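Local coordinates for protein titin (Homo sapiens, PDB 5JDJ) that probably serves as an elastic scaffold of the muscle sarcomere, represented here by a single immunoglobulin domain from its I-band region, at residues A[6-11]-A[77-82]; A[12-17]-A[84-89]. All blocks are in the same frame, centred on the assembly; numbering follows the deposited sequence.

How the contacts relate
From the N terminus, the chain runs through 6-11, which holds the short first strand (8-10) of an immunoglobulin sandwich, and directly into 12-17, which crosses to the edge of the other sheet. Contact 1 closes a loop of 65 intervening residues by setting 6-11 against the end of strand 73-79 and its turn; contact 2 closes one of 66 by pairing 12-17 with strand 82-90. The segments alternate along the sequence, so the two closures cross and do not nest. They also adjoin: Phe-77 N lies 2.9 Å from Val-84 O, probably a hydrogen bond, and Ile-8 CD1 packs on Val-84 N. Together they fasten the split N-terminal strand to the hairpin of strands 73-79 and 82-90.

Contact 1: residues A[6-11]-A[77-82]; sequences LHITKT and FVCGND. With CA (calcium ion), chain Q.
Ile-8 and Asp-82 meet where the first strand of an immunoglobulin I-set domain passes the hairpin formed by its last two strands. That hairpin reverses through a type II' turn, Cys-79 to Asp-82, closed by both backbone bonds. With CG anti to its backbone nitrogen (chi1 -166°), Asp-82 brings its carboxylate up to strand 8-10, and Ile-8 N donates to Asp-82 OD2 at 3.0 Å, almost straight at 177°. The donor approaches from above the carboxylate plane, 43° out of it. A calcium ion is bound unevenly by the same group, 2.5 Å from Asp-82 OD1 and 2.9 Å from Asp-82 OD2. A water on the ion donates to Ile-8 O at 2.7 Å, so both polar backbone atoms of Ile-8 are linked to the aspartate, N directly, and O through a water and the calcium ion.

Beneath this polar layer the contact is apolar. Ile-8 CG1 lies 3.7 Å from Cys-79 CB, while its CD1 reaches the edge of the Phe-77 ring, near the ring plane. That ring also meets Trp-38 edge-to-face. Leu-6 straddles the thiol: Leu-6 CG is 3.4 Å from Cys-79 SG, with CD1 and CD2 both packed against the sulfur.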
loop_
_atom_site.group_PDB
_atom_site.type_symbol
_atom_site.label_atom_id
_atom_site.label_comp_id
_atom_site.label_asym_id
_atom_site.label_seq_id
_atom_site.Cartn_x
_atom_site.Cartn_y
_atom_site.Cartn_z
ATOM N N LEU A 6 5.508 -14.135 12.820
ATOM C CA LEU A 6 5.036 -12.809 12.453
ATOM C C LEU A 6 4.134 -12.239 13.559
ATOM O O LEU A 6 3.257 -12.930 14.072
ATOM C CB LEU A 6 4.292 -12.890 11.121
ATOM C CG LEU A 6 3.594 -11.647 10.602
ATOM C CD1 LEU A 6 4.608 -10.526 10.378
ATOM C CD2 LEU A 6 2.841 -11.973 9.310
ATOM N N HIS A 7 4.331 -10.975 13.922
ATOM C CA HIS A 7 3.478 -10.388 14.952
ATOM C C HIS A 7 3.460 -8.870 14.876
ATOM O O HIS A 7 4.328 -8.250 14.253
ATOM C CB HIS A 7 3.921 -10.844 16.353
ATOM C CG HIS A 7 5.328 -10.472 16.701
ATOM N ND1 HIS A 7 6.418 -11.195 16.266
ATOM C CD2 HIS A 7 5.826 -9.456 17.444
ATOM C CE1 HIS A 7 7.525 -10.638 16.721
ATOM N NE2 HIS A 7 7.195 -9.577 17.436
ATOM N N ILE A 8 2.445 -8.281 15.499
ATOM C CA ILE A 8 2.324 -6.838 15.531
ATOM C C ILE A 8 3.317 -6.293 16.557
ATOM O O ILE A 8 3.419 -6.807 17.684
ATOM C CB ILE A 8 0.879 -6.401 15.844
ATOM C CG1 ILE A 8 -0.031 -6.781 14.663
ATOM C CG2 ILE A 8 0.804 -4.895 16.106
ATOM C CD1 ILE A 8 -1.532 -6.643 14.940
ATOM N N THR A 9 4.068 -5.269 16.161
ATOM C CA THR A 9 5.080 -4.692 17.046
ATOM C C THR A 9 4.742 -3.280 17.544
ATOM O O THR A 9 5.381 -2.777 18.467
ATOM C CB THR A 9 6.448 -4.646 16.365
ATOM O OG1 THR A 9 6.354 -3.926 15.125
ATOM C CG2 THR A 9 6.954 -6.070 16.106
ATOM N N LYS A 10 3.742 -2.644 16.946
ATOM C CA LYS A 10 3.344 -1.305 17.386
ATOM C C LYS A 10 1.884 -1.086 17.020
ATOM O O LYS A 10 1.492 -1.292 15.882
ATOM C CB LYS A 10 4.238 -0.223 16.756
ATOM C CG LYS A 10 4.021 1.184 17.335
ATOM C CD LYS A 10 5.042 2.195 16.770
ATOM C CE LYS A 10 4.938 3.561 17.459
ATOM N NZ LYS A 10 3.563 4.154 17.350
ATOM N N THR A 11 1.062 -0.701 17.989
ATOM C CA THR A 11 -0.366 -0.597 17.745
ATOM C C THR A 11 -0.704 0.697 17.000
ATOM O O THR A 11 0.143 1.584 16.849
ATOM C CB THR A 11 -1.158 -0.659 19.070
ATOM O OG1 THR A 11 -2.548 -0.827 18.810
ATOM C CG2 THR A 11 -0.924 0.607 19.871
ATOM N N PHE A 77 -6.366 -3.922 12.121
ATOM C CA PHE A 77 -5.307 -4.443 11.285
ATOM C C PHE A 77 -5.091 -5.894 11.658
ATOM O O PHE A 77 -4.984 -6.239 12.845
ATOM C CB PHE A 77 -4.001 -3.650 11.429
ATOM C CG PHE A 77 -2.882 -4.192 10.585
ATOM C CD1 PHE A 77 -2.812 -3.900 9.225
ATOM C CD2 PHE A 77 -1.925 -5.039 11.130
ATOM C CE1 PHE A 77 -1.801 -4.408 8.441
ATOM C CE2 PHE A 77 -0.899 -5.557 10.338
ATOM C CZ PHE A 77 -0.842 -5.235 8.984
ATOM N N VAL A 78 -5.023 -6.749 10.647
ATOM C CA VAL A 78 -4.924 -8.177 10.887
ATOM C C VAL A 78 -3.592 -8.718 10.399
ATOM O O VAL A 78 -3.215 -8.531 9.241
ATOM C CB VAL A 78 -6.069 -8.950 10.201
ATOM C CG1 VAL A 78 -5.938 -10.448 10.486
ATOM C CG2 VAL A 78 -7.397 -8.425 10.679
ATOM N N CYS A 79 -2.895 -9.390 11.309
ATOM C CA CYS A 79 -1.579 -9.943 11.055
ATOM C C CYS A 79 -1.625 -11.453 11.375
ATOM O O CYS A 79 -1.189 -11.878 12.435
ATOM C CB CYS A 79 -0.553 -9.193 11.912
ATOM S SG CYS A 79 1.173 -9.594 11.673
ATOM N N GLY A 80 -2.190 -12.253 10.474
ATOM C CA GLY A 80 -2.408 -13.664 10.772
ATOM C C GLY A 80 -3.363 -13.776 11.954
ATOM O O GLY A 80 -4.419 -13.165 11.942
ATOM N N ASN A 81 -2.972 -14.513 12.990
ATOM C CA ASN A 81 -3.830 -14.698 14.166
ATOM C C ASN A 81 -3.650 -13.573 15.188
ATOM O O ASN A 81 -4.083 -13.673 16.333
ATOM C CB ASN A 81 -3.547 -16.053 14.820
ATOM C CG ASN A 81 -4.676 -16.499 15.744
ATOM O OD1 ASN A 81 -5.825 -16.614 15.321
ATOM N ND2 ASN A 81 -4.351 -16.739 17.006
ATOM N N ASP A 82 -3.021 -12.493 14.752
ATOM C CA ASP A 82 -2.739 -11.353 15.612
ATOM C C ASP A 82 -3.552 -10.180 15.084
ATOM O O ASP A 82 -3.602 -9.958 13.878
ATOM C CB ASP A 82 -1.241 -11.028 15.602
ATOM C CG ASP A 82 -0.830 -10.092 16.725
ATOM O OD1 ASP A 82 -1.724 -9.581 17.423
ATOM O OD2 ASP A 82 0.392 -9.871 16.907
HETATM CA CA CA Q . -0.466 -9.066 19.503
HETATM O O HOH W 1 1.724 -8.292 19.095
HETATM O O HOH W 2 -2.871 -8.597 19.003
#

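Contact 2: residues A[12-17]-A[84-89]; sequences MKNIEV and VSATLT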
loop_
_atom_site.group_PDB
_atom_site.type_symbol
_atom_site.label_atom_id
_atom_site.label_comp_id
_atom_site.label_asym_id
_atom_site.label_seq_id
_atom_site.Cartn_x
_atom_site.Cartn_y
_atom_site.Cartn_z
ATOM N N MET A 12 -1.934 0.779 16.513
ATOM C CA MET A 12 -2.483 2.033 16.019
ATOM C C MET A 12 -3.314 2.691 17.110
ATOM O O MET A 12 -3.583 2.083 18.148
ATOM C CB MET A 12 -3.331 1.810 14.761
ATOM C CG MET A 12 -4.562 0.975 14.984
ATOM S SD MET A 12 -4.979 0.063 13.481
ATOM C CE MET A 12 -6.539 -0.670 13.909
ATOM N N LYS A 13 -3.713 3.934 16.869
ATOM C CA LYS A 13 -4.393 4.744 17.878
ATOM C C LYS A 13 -5.847 5.034 17.553
ATOM O O LYS A 13 -6.209 5.182 16.388
ATOM C CB LYS A 13 -3.677 6.080 18.050
ATOM C CG LYS A 13 -2.220 5.982 18.423
ATOM C CD LYS A 13 -1.651 7.368 18.597
ATOM C CE LYS A 13 -0.218 7.293 19.039
ATOM N NZ LYS A 13 0.324 8.616 19.450
ATOM N N ASN A 14 -6.667 5.140 18.595
ATOM C CA ASN A 14 -7.999 5.713 18.466
ATOM C C ASN A 14 -7.884 7.116 17.902
ATOM O O ASN A 14 -6.928 7.838 18.206
ATOM C CB ASN A 14 -8.716 5.743 19.818
ATOM C CG ASN A 14 -8.919 4.350 20.412
ATOM O OD1 ASN A 14 -9.302 3.406 19.712
ATOM N ND2 ASN A 14 -8.670 4.220 21.715
ATOM N N ILE A 15 -8.843 7.519 17.080
ATOM C CA ILE A 15 -8.754 8.834 16.457
ATOM C C ILE A 15 -10.126 9.473 16.205
ATOM O O ILE A 15 -11.096 8.782 15.881
ATOM C CB ILE A 15 -7.973 8.749 15.133
ATOM C CG1 ILE A 15 -7.777 10.143 14.527
ATOM C CG2 ILE A 15 -8.663 7.789 14.166
ATOM C CD1 ILE A 15 -7.136 10.136 13.179
ATOM N N GLU A 16 -10.192 10.794 16.386
ATOM C CA GLU A 16 -11.386 11.586 16.088
ATOM C C GLU A 16 -11.075 12.656 15.047
ATOM O O GLU A 16 -10.103 13.396 15.185
ATOM C CB GLU A 16 -11.926 12.265 17.346
ATOM C CG GLU A 16 -12.448 11.332 18.413
ATOM C CD GLU A 16 -12.980 12.089 19.621
ATOM O OE1 GLU A 16 -12.201 12.850 20.235
ATOM O OE2 GLU A 16 -14.176 11.928 19.955
ATOM N N VAL A 17 -11.898 12.738 14.007
ATOM C CA VAL A 17 -11.737 13.777 12.991
ATOM C C VAL A 17 -13.097 14.325 12.578
ATOM O O VAL A 17 -14.088 13.600 12.590
ATOM C CB VAL A 17 -11.005 13.265 11.719
ATOM C CG1 VAL A 17 -9.563 12.883 12.022
ATOM C CG2 VAL A 17 -11.763 12.112 11.082
ATOM N N VAL A 84 -5.067 -5.922 15.875
ATOM C CA VAL A 84 -5.063 -4.705 16.654
ATOM C C VAL A 84 -6.253 -3.870 16.204
ATOM O O VAL A 84 -6.485 -3.714 15.002
ATOM C CB VAL A 84 -3.715 -3.952 16.491
ATOM C CG1 VAL A 84 -3.914 -2.528 16.025
ATOM C CG2 VAL A 84 -2.955 -3.975 17.783
ATOM N N SER A 85 -7.030 -3.364 17.159
ATOM C CA SER A 85 -8.209 -2.568 16.819
ATOM C C SER A 85 -8.177 -1.194 17.462
ATOM O O SER A 85 -7.634 -1.012 18.549
ATOM C CB SER A 85 -9.487 -3.292 17.227
ATOM O OG SER A 85 -9.573 -4.544 16.577
ATOM N N ALA A 86 -8.755 -0.225 16.763
ATOM C CA ALA A 86 -8.840 1.137 17.259
ATOM C C ALA A 86 -10.061 1.743 16.617
ATOM O O ALA A 86 -10.574 1.209 15.634
ATOM C CB ALA A 86 -7.588 1.931 16.935
ATOM N N THR A 87 -10.533 2.845 17.179
ATOM C CA THR A 87 -11.823 3.381 16.791
ATOM C C THR A 87 -11.654 4.690 16.059
ATOM O O THR A 87 -10.841 5.526 16.449
ATOM C CB THR A 87 -12.725 3.585 18.024
ATOM O OG1 THR A 87 -13.164 2.305 18.493
ATOM C CG2 THR A 87 -13.939 4.410 17.676
ATOM N N LEU A 88 -12.410 4.852 14.978
ATOM C CA LEU A 88 -12.533 6.148 14.332
ATOM C C LEU A 88 -13.872 6.750 14.708
ATOM O O LEU A 88 -14.911 6.134 14.510
ATOM C CB LEU A 88 -12.422 6.040 12.809
ATOM C CG LEU A 88 -12.886 7.294 12.044
ATOM C CD1 LEU A 88 -12.041 8.522 12.356
ATOM C CD2 LEU A 88 -12.943 7.045 10.543
ATOM N N THR A 89 -13.831 7.953 15.262
ATOM C CA THR A 89 -15.040 8.687 15.593
ATOM C C THR A 89 -15.097 9.919 14.709
ATOM O O THR A 89 -14.295 10.839 14.873
ATOM C CB THR A 89 -15.069 9.106 17.074
ATOM O OG1 THR A 89 -15.120 7.938 17.901
ATOM C CG2 THR A 89 -16.292 9.969 17.359
HETATM O O HOH W 3 -10.487 1.365 20.509
#
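Met-12 and Val-84 run antiparallel past one another at the tight end of this contact. The CG of Met-12 sits between the backbone nitrogen and carbonyl carbon (chi1 64°), and from there the chain runs extended over the opposing strand. Met-12 CG lies 3.7 Å from both Val-84 CG1 and Ala-86 CB, and Met-12 CE comes to 3.2 Å from Val-84 O. Farther along on this inner side, Ile-15 and Leu-88 extend alongside each other in a common direction, and Val-17 meets Leu-88 at about a right angle, its CG2 touching CD1. Phe-25 of strand 23-29, in the other sheet, touches Met-12, Ile-15, Ala-86 and Leu-88, so this face looks into the space between the sheets, with Ile-15 and Val-17 near its margin.

The opposite face is looser and more polar. Asn-14 turns its amide back to the strand, where Asn-14 OD1 accepts Thr-87 N at 2.9 Å in the carbonyl plane, on a lone pair; a water also donates to that oxygen. Glu-16 runs alongside Thr-89, with Glu-16 CG 3.7 Å from Thr-89 CB, and is exposed.

Between the faces, a backbone ladder sets the register. Ile-15 N donates to Thr-87 O and Thr-89 N to Ile-15 O, each at 2.9 Å and 168°, followed by a longer bond of 3.2 Å from Val-17 N to Thr-89 O. The strand axes diverge by only 13°, both running the same way. This parallel pairing of the second half of the N-terminal strand with the C-terminal strand, A' with G, is characteristic of the I-set immunoglobulin fold.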